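PDB 2QGH: diaminopimelate decarboxylase, which catalyses the pyridoxal-5'-phosphate-dependent decarboxylation of meso-diaminopimelate to L-lysine, the last step of bacterial lysine biosynthesis. Local coordinates for residues T33-Y38 / K391-A396; A67-S72 / I89-R94; L291-L296 / V309-N314; A327-T332 / A371-G376. All coordinates share one frame; numbering follows the deposited sequence.

Contact 1. Residues T33-Y38 / K391-A396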
loop_
_atom_site.group_PDB
_atom_site.type_symbol
_atom_site.label_atom_id
_atom_site.label_comp_id
_atom_site.label_asym_id
_atom_site.label_seq_id
_atom_site.Cartn_x
_atom_site.Cartn_y
_atom_site.Cartn_z
ATOM N N THR A 33 14.665 -9.163 12.844
ATOM C CA THR A 33 13.357 -9.234 12.190
ATOM C C THR A 33 12.697 -7.844 12.113
ATOM O O THR A 33 13.093 -6.921 12.825
ATOM C CB THR A 33 12.389 -10.174 12.958
ATOM O OG1 THR A 33 12.248 -9.717 14.307
ATOM C CG2 THR A 33 12.902 -11.603 12.952
ATOM N N PRO A 34 11.690 -7.673 11.239
ATOM C CA PRO A 34 11.154 -8.697 10.333
ATOM C C PRO A 34 11.870 -8.596 8.990
ATOM O O PRO A 34 12.433 -7.555 8.654
ATOM C CB PRO A 34 9.683 -8.317 10.225
ATOM C CG PRO A 34 9.759 -6.798 10.203
ATOM C CD PRO A 34 10.799 -6.492 11.282
ATOM N N PHE A 35 11.872 -9.675 8.227
ATOM C CA PHE A 35 12.513 -9.625 6.929
ATOM C C PHE A 35 11.938 -10.633 5.963
ATOM O O PHE A 35 11.211 -11.541 6.352
ATOM C CB PHE A 35 14.025 -9.833 7.055
ATOM C CG PHE A 35 14.424 -11.099 7.779
ATOM C CD1 PHE A 35 14.749 -11.071 9.133
ATOM C CD2 PHE A 35 14.526 -12.308 7.093
ATOM C CE1 PHE A 35 15.175 -12.228 9.794
ATOM C CE2 PHE A 35 14.953 -13.467 7.744
ATOM C CZ PHE A 35 15.279 -13.428 9.098
ATOM N N TYR A 36 12.234 -10.444 4.689
ATOM C CA TYR A 36 11.784 -11.372 3.676
ATOM C C TYR A 36 12.924 -12.358 3.417
ATOM O O TYR A 36 14.086 -11.960 3.333
ATOM C CB TYR A 36 11.436 -10.617 2.393
ATOM C CG TYR A 36 10.064 -9.975 2.406
ATOM C CD1 TYR A 36 8.919 -10.741 2.204
ATOM C CD2 TYR A 36 9.910 -8.603 2.603
ATOM C CE1 TYR A 36 7.655 -10.165 2.190
ATOM C CE2 TYR A 36 8.643 -8.013 2.594
ATOM C CZ TYR A 36 7.524 -8.804 2.382
ATOM O OH TYR A 36 6.274 -8.237 2.337
ATOM N N LEU A 37 12.592 -13.641 3.313
ATOM C CA LEU A 37 13.584 -14.682 3.035
ATOM C C LEU A 37 13.129 -15.480 1.812
ATOM O O LEU A 37 12.008 -16.005 1.785
ATOM C CB LEU A 37 13.735 -15.626 4.235
ATOM C CG LEU A 37 14.798 -16.727 4.131
ATOM C CD1 LEU A 37 16.180 -16.112 3.983
ATOM C CD2 LEU A 37 14.735 -17.606 5.375
ATOM N N TYR A 38 13.997 -15.574 0.807
ATOM C CA TYR A 38 13.662 -16.287 -0.423
ATOM C C TYR A 38 14.499 -17.527 -0.701
ATOM O O TYR A 38 15.730 -17.461 -0.721
ATOM C CB TYR A 38 13.799 -15.361 -1.636
ATOM C CG TYR A 38 12.952 -14.112 -1.578
ATOM C CD1 TYR A 38 13.388 -12.976 -0.893
ATOM C CD2 TYR A 38 11.700 -14.077 -2.189
ATOM C CE1 TYR A 38 12.590 -11.837 -0.823
ATOM C CE2 TYR A 38 10.899 -12.953 -2.119
ATOM C CZ TYR A 38 11.345 -11.835 -1.436
ATOM O OH TYR A 38 10.527 -10.732 -1.366
ATOM N N LYS A 391 11.444 0.117 4.853
ATOM C CA LYS A 391 11.247 -1.109 4.086
ATOM C C LYS A 391 12.177 -2.180 4.623
ATOM O O LYS A 391 13.318 -1.903 4.963
ATOM C CB LYS A 391 11.534 -0.883 2.602
ATOM C CG LYS A 391 10.523 0.019 1.934
ATOM C CD LYS A 391 10.420 -0.245 0.444
ATOM C CE LYS A 391 9.134 0.349 -0.098
ATOM N NZ LYS A 391 8.861 -0.037 -1.524
ATOM N N LEU A 392 11.687 -3.408 4.676
ATOM C CA LEU A 392 12.447 -4.528 5.209
ATOM C C LEU A 392 13.693 -5.006 4.452
ATOM O O LEU A 392 13.918 -4.689 3.274
ATOM C CB LEU A 392 11.503 -5.719 5.393
ATOM C CG LEU A 392 10.182 -5.398 6.088
ATOM C CD1 LEU A 392 9.328 -6.662 6.206
ATOM C CD2 LEU A 392 10.475 -4.795 7.455
ATOM N N LEU A 393 14.486 -5.787 5.177
ATOM C CA LEU A 393 15.706 -6.425 4.697
ATOM C C LEU A 393 15.242 -7.663 3.926
ATOM O O LEU A 393 14.351 -8.384 4.373
ATOM C CB LEU A 393 16.549 -6.867 5.902
ATOM C CG LEU A 393 17.614 -7.962 5.738
ATOM C CD1 LEU A 393 18.888 -7.364 5.167
ATOM C CD2 LEU A 393 17.904 -8.611 7.099
ATOM N N GLU A 394 15.834 -7.909 2.770
ATOM C CA GLU A 394 15.456 -9.073 1.992
ATOM C C GLU A 394 16.667 -9.975 1.836
ATOM O O GLU A 394 17.712 -9.540 1.367
ATOM C CB GLU A 394 14.901 -8.651 0.624
ATOM C CG GLU A 394 13.466 -8.147 0.685
ATOM C CD GLU A 394 12.853 -7.908 -0.691
ATOM O OE1 GLU A 394 13.283 -6.970 -1.395
ATOM O OE2 GLU A 394 11.938 -8.662 -1.073
ATOM N N LEU A 395 16.511 -11.232 2.249
ATOM C CA LEU A 395 17.584 -12.220 2.187
ATOM C C LEU A 395 17.272 -13.357 1.227
ATOM O O LEU A 395 16.113 -13.724 1.042
ATOM C CB LEU A 395 17.826 -12.809 3.581
ATOM C CG LEU A 395 18.331 -11.840 4.648
ATOM C CD1 LEU A 395 18.234 -12.478 6.029
ATOM C CD2 LEU A 395 19.761 -11.451 4.317
ATOM N N ALA A 396 18.314 -13.926 0.632
ATOM C CA ALA A 396 18.133 -15.034 -0.294
ATOM C C ALA A 396 18.966 -16.234 0.124
ATOM O O ALA A 396 20.024 -16.091 0.733
ATOM C CB ALA A 396 18.508 -14.611 -1.716
#
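Tyr38 and Glu394 cross obliquely over one face of a parallel strand pair, the phenol ring and the carboxylate turned 66° against each other. The phenol OH donates to the carboxylate, Tyr38 OH to Glu394 OE2 at 2.5 Å, meeting the oxygen nearly along its C-O axis at the ring's edge. Ser380 also hydrogen-bonds OE2, while OE1 forms a salt bridge with Arg406, so both carboxylate oxygens are held. On the same face Tyr36 lies alongside Glu394, the two side chains pointing the same way with Tyr36 CB 3.6 Å from Glu394 CG. The Tyr36 ring runs on to meet Leu392 at about a right angle, CE2 lying 3.9 Å from Leu392 CD1, and its hydroxyl bonds the carbonyl of Asp315. Leu392 also reaches Pro34, which follows a cis peptide bond; Pro34 CG and Leu392 CD2 are tightly packed at 3.5 Å. Phe35 and Leu395 occupy the other face. A chi1 of 55° sets Phe35 CG between its backbone N and carbonyl carbon, which holds the ring where Leu395 CD1 lies over one face in a CH-pi contact, 4.2 Å from the centroid. Between the faces, parallel pairing joins Tyr36 N to Leu393 O, Leu395 N to Tyr36 O at 2.8 Å, and Tyr38 N to Leu395 O. In the mixed beta sheet, strand 35-39 is flanked by strands 393-397 and 289-299, strand 393-397 pairs in turn with 402-406, and helix 24-30 packs on the side of Phe35, Leu37 and Leu395.

Contact 2. Residues A67-S72 / I89-R94; sequences ANSNLS and IGEIQR
In the alpha/beta barrel that carries the cofactor, the turn leading into helix 71-79 meets the first turns of helix 89-97 through Ser69, Leu71 and Arg94. Arg94 extends from CG to NE and passes Ser69, whose CB lies over one face of the guanidinium and 3.5 Å from Arg94 CD. Leu71 crosses the arginine at about a right angle, its CD1 approaching Arg94 NH1 at 3.2 Å. The charge is met from across the dimer: Glu418 of the second subunit forms a salt bridge with NH1 and also accepts from the backbone N of Leu71, so one carboxylate joins both segments. A water links the segments a second time, 2.7 Å from Ser69 OG and donating to Glu91 OE2 at 2.8 Å; the other carboxylate oxygen of Glu91 takes the backbone NH of Val87. Two asparagines shape the turn itself. Asn68 OD1 accepts from Asn70 N at 3.1 Å, in the carbonyl plane, closing an Asx turn; Asn70 OD1 makes a weak capping bond to Ser72 N, while its ND2 hydrogen-bonds Ile405 O. An Asx turn running into an asparagine N-cap thus starts the helix after the first barrel strand, a beta-alpha junction of the TIM-barrel fold, just beyond Lys66 of the cofactor pocket.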
loop_
_atom_site.group_PDB
_atom_site.type_symbol
_atom_site.label_atom_id
_atom_site.label_comp_id
_atom_site.label_asym_id
_atom_site.label_seq_id
_atom_site.Cartn_x
_atom_site.Cartn_y
_atom_site.Cartn_z
ATOM N N ALA A 67 5.154 -9.023 -9.759
ATOM C CA ALA A 67 5.096 -9.997 -8.664
ATOM C C ALA A 67 6.225 -9.734 -7.671
ATOM O O ALA A 67 6.001 -9.639 -6.463
ATOM C CB ALA A 67 5.199 -11.418 -9.205
ATOM N N ASN A 68 7.442 -9.617 -8.200
ATOM C CA ASN A 68 8.629 -9.349 -7.400
ATOM C C ASN A 68 9.734 -8.944 -8.367
ATOM O O ASN A 68 10.137 -9.734 -9.216
ATOM C CB ASN A 68 9.058 -10.593 -6.617
ATOM C CG ASN A 68 9.996 -10.257 -5.475
ATOM O OD1 ASN A 68 10.929 -9.481 -5.643
ATOM N ND2 ASN A 68 9.752 -10.839 -4.310
ATOM N N SER A 69 10.212 -7.712 -8.232
ATOM C CA SER A 69 11.238 -7.166 -9.114
ATOM C C SER A 69 12.630 -7.069 -8.509
ATOM O O SER A 69 13.492 -6.382 -9.069
ATOM C CB SER A 69 10.831 -5.767 -9.580
ATOM O OG SER A 69 9.626 -5.809 -10.308
ATOM N N ASN A 70 12.863 -7.735 -7.380
ATOM C CA ASN A 70 14.181 -7.668 -6.763
ATOM C C ASN A 70 15.275 -8.023 -7.789
ATOM O O ASN A 70 15.201 -9.039 -8.491
ATOM C CB ASN A 70 14.241 -8.576 -5.529
ATOM C CG ASN A 70 15.622 -8.607 -4.890
ATOM O OD1 ASN A 70 16.500 -9.361 -5.319
ATOM N ND2 ASN A 70 15.823 -7.780 -3.870
ATOM N N LEU A 71 16.267 -7.141 -7.885
ATOM C CA LEU A 71 17.385 -7.287 -8.806
ATOM C C LEU A 71 18.038 -8.662 -8.806
ATOM O O LEU A 71 18.366 -9.193 -9.859
ATOM C CB LEU A 71 18.441 -6.227 -8.495
ATOM C CG LEU A 71 18.469 -4.964 -9.356
ATOM C CD1 LEU A 71 17.062 -4.528 -9.706
ATOM C CD2 LEU A 71 19.212 -3.875 -8.609
ATOM N N SER A 72 18.228 -9.227 -7.618
ATOM C CA SER A 72 18.855 -10.530 -7.488
ATOM C C SER A 72 18.017 -11.639 -8.084
ATOM O O SER A 72 18.540 -12.489 -8.806
ATOM C CB SER A 72 19.156 -10.835 -6.021
ATOM O OG SER A 72 20.253 -10.058 -5.587
ATOM N N ILE A 89 8.530 1.854 -17.302
ATOM C CA ILE A 89 9.917 2.022 -17.708
ATOM C C ILE A 89 10.787 1.551 -16.553
ATOM O O ILE A 89 11.858 0.984 -16.762
ATOM C CB ILE A 89 10.250 3.502 -18.068
ATOM C CG1 ILE A 89 11.735 3.627 -18.428
ATOM C CG2 ILE A 89 9.895 4.427 -16.919
ATOM C CD1 ILE A 89 12.176 2.712 -19.576
ATOM N N GLY A 90 10.311 1.768 -15.331
ATOM C CA GLY A 90 11.058 1.334 -14.159
ATOM C C GLY A 90 11.305 -0.171 -14.163
ATOM O O GLY A 90 12.399 -0.630 -13.823
ATOM N N GLU A 91 10.296 -0.950 -14.546
ATOM C CA GLU A 91 10.457 -2.399 -14.590
ATOM C C GLU A 91 11.341 -2.827 -15.765
ATOM O O GLU A 91 12.093 -3.797 -15.667
ATOM C CB GLU A 91 9.091 -3.101 -14.682
ATOM C CG GLU A 91 8.208 -2.914 -13.471
ATOM C CD GLU A 91 6.982 -3.824 -13.486
ATOM O OE1 GLU A 91 6.600 -4.285 -14.580
ATOM O OE2 GLU A 91 6.394 -4.066 -12.410
ATOM N N ILE A 92 11.240 -2.113 -16.881
ATOM C CA ILE A 92 12.052 -2.430 -18.037
ATOM C C ILE A 92 13.518 -2.187 -17.668
ATOM O O ILE A 92 14.395 -3.010 -17.972
ATOM C CB ILE A 92 11.664 -1.558 -19.257
ATOM C CG1 ILE A 92 10.221 -1.857 -19.667
ATOM C CG2 ILE A 92 12.613 -1.819 -20.419
ATOM C CD1 ILE A 92 9.773 -1.124 -20.912
ATOM N N GLN A 93 13.782 -1.066 -16.997
ATOM C CA GLN A 93 15.145 -0.751 -16.599
ATOM C C GLN A 93 15.684 -1.787 -15.631
ATOM O O GLN A 93 16.839 -2.187 -15.744
ATOM C CB GLN A 93 15.236 0.657 -15.994
ATOM C CG GLN A 93 14.924 1.766 -17.004
ATOM C CD GLN A 93 15.411 3.143 -16.561
ATOM O OE1 GLN A 93 15.214 4.144 -17.268
ATOM N NE2 GLN A 93 16.065 3.200 -15.402
ATOM N N ARG A 94 14.858 -2.224 -14.680
ATOM C CA ARG A 94 15.283 -3.249 -13.718
ATOM C C ARG A 94 15.689 -4.520 -14.464
ATOM O O ARG A 94 16.775 -5.058 -14.250
ATOM C CB ARG A 94 14.151 -3.616 -12.762
ATOM C CG ARG A 94 13.840 -2.611 -11.662
ATOM C CD ARG A 94 12.654 -3.115 -10.858
ATOM N NE ARG A 94 12.527 -2.490 -9.543
ATOM C CZ ARG A 94 13.268 -2.801 -8.485
ATOM N NH1 ARG A 94 14.196 -3.736 -8.578
ATOM N NH2 ARG A 94 13.077 -2.175 -7.330
HETATM O O HOH W 1 7.875 -3.727 -10.117
#

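Contact 3. Residues L291-L296 / V309-N314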
loop_
_atom_site.group_PDB
_atom_site.type_symbol
_atom_site.label_atom_id
_atom_site.label_comp_id
_atom_site.label_asym_id
_atom_site.label_seq_id
_atom_site.Cartn_x
_atom_site.Cartn_y
_atom_site.Cartn_z
ATOM N N LEU A 291 7.828 -14.302 4.993
ATOM C CA LEU A 291 7.981 -13.158 5.874
ATOM C C LEU A 291 8.241 -13.619 7.313
ATOM O O LEU A 291 7.326 -14.037 8.030
ATOM C CB LEU A 291 6.726 -12.281 5.804
ATOM C CG LEU A 291 6.669 -10.989 6.620
ATOM C CD1 LEU A 291 7.988 -10.230 6.534
ATOM C CD2 LEU A 291 5.519 -10.145 6.102
ATOM N N ILE A 292 9.507 -13.548 7.711
ATOM C CA ILE A 292 9.926 -13.944 9.046
ATOM C C ILE A 292 9.781 -12.730 9.952
ATOM O O ILE A 292 10.390 -11.683 9.717
ATOM C CB ILE A 292 11.408 -14.409 9.060
ATOM C CG1 ILE A 292 11.669 -15.390 7.908
ATOM C CG2 ILE A 292 11.737 -15.048 10.405
ATOM C CD1 ILE A 292 10.746 -16.581 7.880
ATOM N N THR A 293 8.979 -12.890 10.994
ATOM C CA THR A 293 8.706 -11.824 11.933
ATOM C C THR A 293 8.740 -12.377 13.357
ATOM O O THR A 293 8.370 -13.532 13.601
ATOM C CB THR A 293 7.329 -11.226 11.644
ATOM O OG1 THR A 293 7.009 -10.243 12.628
ATOM C CG2 THR A 293 6.281 -12.314 11.650
ATOM N N GLN A 294 9.177 -11.540 14.291
ATOM C CA GLN A 294 9.290 -11.927 15.695
ATOM C C GLN A 294 8.079 -11.516 16.519
ATOM O O GLN A 294 7.421 -10.525 16.217
ATOM C CB GLN A 294 10.559 -11.300 16.286
ATOM C CG GLN A 294 10.675 -11.406 17.788
ATOM C CD GLN A 294 11.959 -10.797 18.315
ATOM O OE1 GLN A 294 12.147 -10.681 19.522
ATOM N NE2 GLN A 294 12.853 -10.413 17.411
ATOM N N VAL A 295 7.787 -12.283 17.564
ATOM C CA VAL A 295 6.656 -11.980 18.438
ATOM C C VAL A 295 7.072 -10.931 19.465
ATOM O O VAL A 295 8.097 -11.078 20.117
ATOM C CB VAL A 295 6.185 -13.230 19.203
ATOM C CG1 VAL A 295 5.021 -12.870 20.128
ATOM C CG2 VAL A 295 5.781 -14.313 18.226
ATOM N N LEU A 296 6.278 -9.878 19.615
ATOM C CA LEU A 296 6.604 -8.838 20.587
ATOM C C LEU A 296 5.816 -9.015 21.877
ATOM O O LEU A 296 6.393 -9.021 22.964
ATOM C CB LEU A 296 6.338 -7.454 19.996
ATOM C CG LEU A 296 7.133 -7.133 18.726
ATOM C CD1 LEU A 296 6.715 -5.770 18.198
ATOM C CD2 LEU A 296 8.639 -7.175 19.023
ATOM N N VAL A 309 2.933 -9.114 16.400
ATOM C CA VAL A 309 4.177 -9.393 15.710
ATOM C C VAL A 309 4.805 -8.092 15.182
ATOM O O VAL A 309 4.112 -7.085 15.048
ATOM C CB VAL A 309 3.861 -10.421 14.603
ATOM C CG1 VAL A 309 4.419 -9.982 13.263
ATOM C CG2 VAL A 309 4.370 -11.788 15.027
ATOM N N ASP A 310 6.108 -8.096 14.885
ATOM C CA ASP A 310 6.753 -6.863 14.433
ATOM C C ASP A 310 6.653 -6.478 12.955
ATOM O O ASP A 310 7.198 -5.454 12.561
ATOM C CB ASP A 310 8.230 -6.803 14.890
ATOM C CG ASP A 310 9.086 -7.953 14.355
ATOM O OD1 ASP A 310 8.651 -8.677 13.437
ATOM O OD2 ASP A 310 10.221 -8.124 14.856
ATOM N N ALA A 311 5.969 -7.283 12.144
ATOM C CA ALA A 311 5.768 -6.971 10.723
ATOM C C ALA A 311 4.344 -6.417 10.640
ATOM O O ALA A 311 3.507 -6.748 11.474
ATOM C CB ALA A 311 5.897 -8.227 9.861
ATOM N N GLY A 312 4.064 -5.574 9.653
ATOM C CA GLY A 312 2.731 -5.017 9.557
ATOM C C GLY A 312 2.200 -4.919 8.143
ATOM O O GLY A 312 2.871 -5.294 7.181
ATOM N N MET A 313 0.991 -4.392 8.017
ATOM C CA MET A 313 0.356 -4.244 6.718
ATOM C C MET A 313 1.203 -3.432 5.739
ATOM O O MET A 313 1.120 -3.640 4.528
ATOM C CB MET A 313 -1.015 -3.599 6.886
ATOM C CG MET A 313 -0.964 -2.177 7.420
ATOM S SD MET A 313 -2.624 -1.513 7.523
ATOM C CE MET A 313 -3.035 -1.305 5.751
ATOM N N ASN A 314 2.018 -2.507 6.245
ATOM C CA ASN A 314 2.863 -1.728 5.345
ATOM C C ASN A 314 3.856 -2.664 4.652
ATOM O O ASN A 314 4.240 -2.428 3.508
ATOM C CB ASN A 314 3.633 -0.632 6.096
ATOM C CG ASN A 314 4.732 -1.186 6.973
ATOM O OD1 ASN A 314 4.467 -1.818 7.991
ATOM N ND2 ASN A 314 5.977 -0.957 6.579
#
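The Asp310 carboxylate is met from above its plane by the backbone of Gln294, whose N-H donates to OD1 at 3.0 Å from a position 45° out of that plane. Thr293 OG1 also donates to OD1; the modelled separation is very short and the hydroxyl position doubtful, so its length carries little weight. The second oxygen, OD2, lies 3.5 Å from Gln294 CB and accepts from the hydroxyl of Thr33. A chi1 of 60° sets Asp310 CG between its own backbone N and carbonyl carbon and turns the carboxylate back to the strand. The backbone of Asp310 adds a return bond, Asp310 N to Gln294 O at 3.1 Å, so Gln294 is gripped through both its N-H and its carbonyl. Leu296 crosses the aspartate at about a right angle, with CD1 3.8 Å from Asp310 CB. One residue back, Val309 faces Val295 as an antiparallel non-hydrogen-bonded pair, their CG2 atoms 4.3 Å apart. Farther along, Leu291 CD2 meets Ala311 CB at 4.2 Å, where the chain has left strand 306-309 for the loop before helix 318-322. The carboxylate therefore takes over from regular strand pairing: buried, and supplied with donors from Gln294 N and Thr33, it is probably stabilised as the charged form, and it ties the end of strand 306-309 to both strand 289-299 and the segment 33-38.

Contact 4. Residues A327-T332 / A371-G376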
loop_
_atom_site.group_PDB
_atom_site.type_symbol
_atom_site.label_atom_id
_atom_site.label_comp_id
_atom_site.label_asym_id
_atom_site.label_seq_id
_atom_site.Cartn_x
_atom_site.Cartn_y
_atom_site.Cartn_z
ATOM N N ALA A 327 -0.695 -18.832 5.014
ATOM C CA ALA A 327 -0.430 -19.672 6.171
ATOM C C ALA A 327 0.635 -19.070 7.087
ATOM O O ALA A 327 1.526 -18.344 6.639
ATOM C CB ALA A 327 -0.010 -21.065 5.721
ATOM N N ILE A 328 0.514 -19.369 8.377
ATOM C CA ILE A 328 1.452 -18.896 9.390
ATOM C C ILE A 328 2.062 -20.123 10.069
ATOM O O ILE A 328 1.353 -20.956 10.634
ATOM C CB ILE A 328 0.743 -18.007 10.447
ATOM C CG1 ILE A 328 0.306 -16.690 9.800
ATOM C CG2 ILE A 328 1.671 -17.753 11.633
ATOM C CD1 ILE A 328 -0.495 -15.785 10.705
ATOM N N ARG A 329 3.380 -20.230 9.999
ATOM C CA ARG A 329 4.089 -21.357 10.582
ATOM C C ARG A 329 5.066 -20.899 11.667
ATOM O O ARG A 329 5.815 -19.940 11.475
ATOM C CB ARG A 329 4.847 -22.094 9.472
ATOM C CG ARG A 329 5.691 -23.260 9.933
ATOM C CD ARG A 329 6.663 -23.650 8.846
ATOM N NE ARG A 329 7.413 -22.484 8.404
ATOM C CZ ARG A 329 8.329 -22.495 7.445
ATOM N NH1 ARG A 329 8.616 -23.626 6.812
ATOM N NH2 ARG A 329 8.961 -21.378 7.119
ATOM N N VAL A 330 5.051 -21.580 12.809
ATOM C CA VAL A 330 5.959 -21.235 13.894
ATOM C C VAL A 330 7.331 -21.817 13.577
ATOM O O VAL A 330 7.456 -22.998 13.253
ATOM C CB VAL A 330 5.475 -21.793 15.238
ATOM C CG1 VAL A 330 6.480 -21.449 16.330
ATOM C CG2 VAL A 330 4.104 -21.219 15.572
ATOM N N ILE A 331 8.358 -20.979 13.664
ATOM C CA ILE A 331 9.721 -21.399 13.376
ATOM C C ILE A 331 10.455 -21.839 14.640
ATOM O O ILE A 331 11.373 -22.663 14.586
ATOM C CB ILE A 331 10.506 -20.252 12.716
ATOM C CG1 ILE A 331 9.812 -19.840 11.414
ATOM C CG2 ILE A 331 11.950 -20.677 12.470
ATOM C CD1 ILE A 331 10.486 -18.698 10.691
ATOM N N THR A 332 10.041 -21.285 15.775
ATOM C CA THR A 332 10.653 -21.604 17.059
ATOM C C THR A 332 10.008 -22.829 17.707
ATOM O O THR A 332 8.811 -22.832 18.016
ATOM C CB THR A 332 10.553 -20.395 18.023
ATOM O OG1 THR A 332 11.401 -19.341 17.552
ATOM C CG2 THR A 332 10.975 -20.788 19.433
ATOM N N ALA A 371 6.827 -17.550 10.529
ATOM C CA ALA A 371 6.967 -17.192 9.128
ATOM C C ALA A 371 5.603 -17.188 8.463
ATOM O O ALA A 371 4.821 -18.114 8.640
ATOM C CB ALA A 371 7.890 -18.172 8.422
ATOM N N ILE A 372 5.311 -16.119 7.728
ATOM C CA ILE A 372 4.059 -16.004 6.993
ATOM C C ILE A 372 4.442 -16.552 5.636
ATOM O O ILE A 372 5.354 -16.033 4.994
ATOM C CB ILE A 372 3.611 -14.542 6.857
ATOM C CG1 ILE A 372 3.357 -13.952 8.250
ATOM C CG2 ILE A 372 2.358 -14.459 6.007
ATOM C CD1 ILE A 372 2.924 -12.491 8.237
ATOM N N GLU A 373 3.745 -17.597 5.206
ATOM C CA GLU A 373 4.053 -18.287 3.952
ATOM C C GLU A 373 3.566 -17.729 2.609
ATOM O O GLU A 373 2.616 -16.951 2.538
ATOM C CB GLU A 373 3.608 -19.752 4.084
ATOM C CG GLU A 373 4.590 -20.628 4.875
ATOM C CD GLU A 373 4.021 -21.994 5.254
ATOM O OE1 GLU A 373 3.306 -22.605 4.431
ATOM O OE2 GLU A 373 4.306 -22.464 6.375
ATOM N N LYS A 374 4.250 -18.154 1.548
ATOM C CA LYS A 374 3.932 -17.771 0.171
ATOM C C LYS A 374 3.723 -16.277 -0.040
ATOM O O LYS A 374 2.754 -15.862 -0.686
ATOM C CB LYS A 374 2.683 -18.524 -0.307
ATOM C CG LYS A 374 2.752 -20.026 -0.125
ATOM C CD LYS A 374 1.530 -20.704 -0.708
ATOM C CE LYS A 374 1.503 -22.187 -0.349
ATOM N NZ LYS A 374 2.736 -22.865 -0.803
ATOM N N VAL A 375 4.647 -15.481 0.491
ATOM C CA VAL A 375 4.592 -14.028 0.384
ATOM C C VAL A 375 5.627 -13.495 -0.605
ATOM O O VAL A 375 5.972 -12.310 -0.569
ATOM C CB VAL A 375 4.852 -13.360 1.748
ATOM C CG1 VAL A 375 3.819 -13.808 2.748
ATOM C CG2 VAL A 375 6.251 -13.705 2.232
ATOM N N GLY A 376 6.117 -14.373 -1.481
ATOM C CA GLY A 376 7.110 -13.972 -2.465
ATOM C C GLY A 376 6.543 -13.171 -3.625
ATOM O O GLY A 376 7.276 -12.519 -4.368
#
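Three nearly straight backbone hydrogen bonds join 327-332 to 371-376: Glu373 N to Ala327 O at 2.7 Å, Arg329 N to Ala371 O at 2.9 Å, and Ala371 N to Arg329 O at 2.8 Å. The side chains of Arg329 and Glu373 add a weaker link. They cross at about a right angle, and Glu373 OE2 lies over one face of the guanidinium, 3.7 Å from Arg329 NE; because OE2 stands well out of the guanidinium plane, no N-H points at it, and this long salt bridge rests on charge alone. The contact buries NE without a hydrogen-bond partner, whereas NH2 forms a salt bridge with Glu290 of strand 289-299. Arg329 with Ala371 is a hydrogen-bonded antiparallel pair and Ile328 with Ile372 a non-hydrogen-bonded one, by which the short strand 328-330 adds to the mixed beta sheet along strand 369-372. Ala371 CB sits in plane at the guanidinium edge, 3.6 Å from Arg329 NH2. The same methyl is pressed by Ile331 CD1 at 3.5 Å, tighter than usual; the isoleucine gets there with CG1 beside its backbone N (chi1 -59°). On the other face Ile328 CG1 meets Ile372 CG1 more loosely at 4.4 Å, backed by Leu356 and Phe355 of strand 354-361.

Overall arrangement
From the N terminus, segment 33-38 opens the longest loop, which contact 1 closes only at 391-396; the other three contacts are nested inside it. Contact 2 comes first, within the barrel, followed in series by contacts 3 and 4, and no two loops cross. Contacts 1, 3 and 4 share the mixed sheet, with strand 289-299 between strands 35-39 and 369-372; the centre of contact 1 lies about 11 Å from that of contact 3 and about 13 Å from that of contact 4. Contact 2 lies about 17 Å from contact 1, between centres, yet Asn68 hydrogen-bonds Gly376 and, weakly, Tyr38, joining barrel to sheet. Contacts 2 and 3 do not touch each other, but both meet the second subunit.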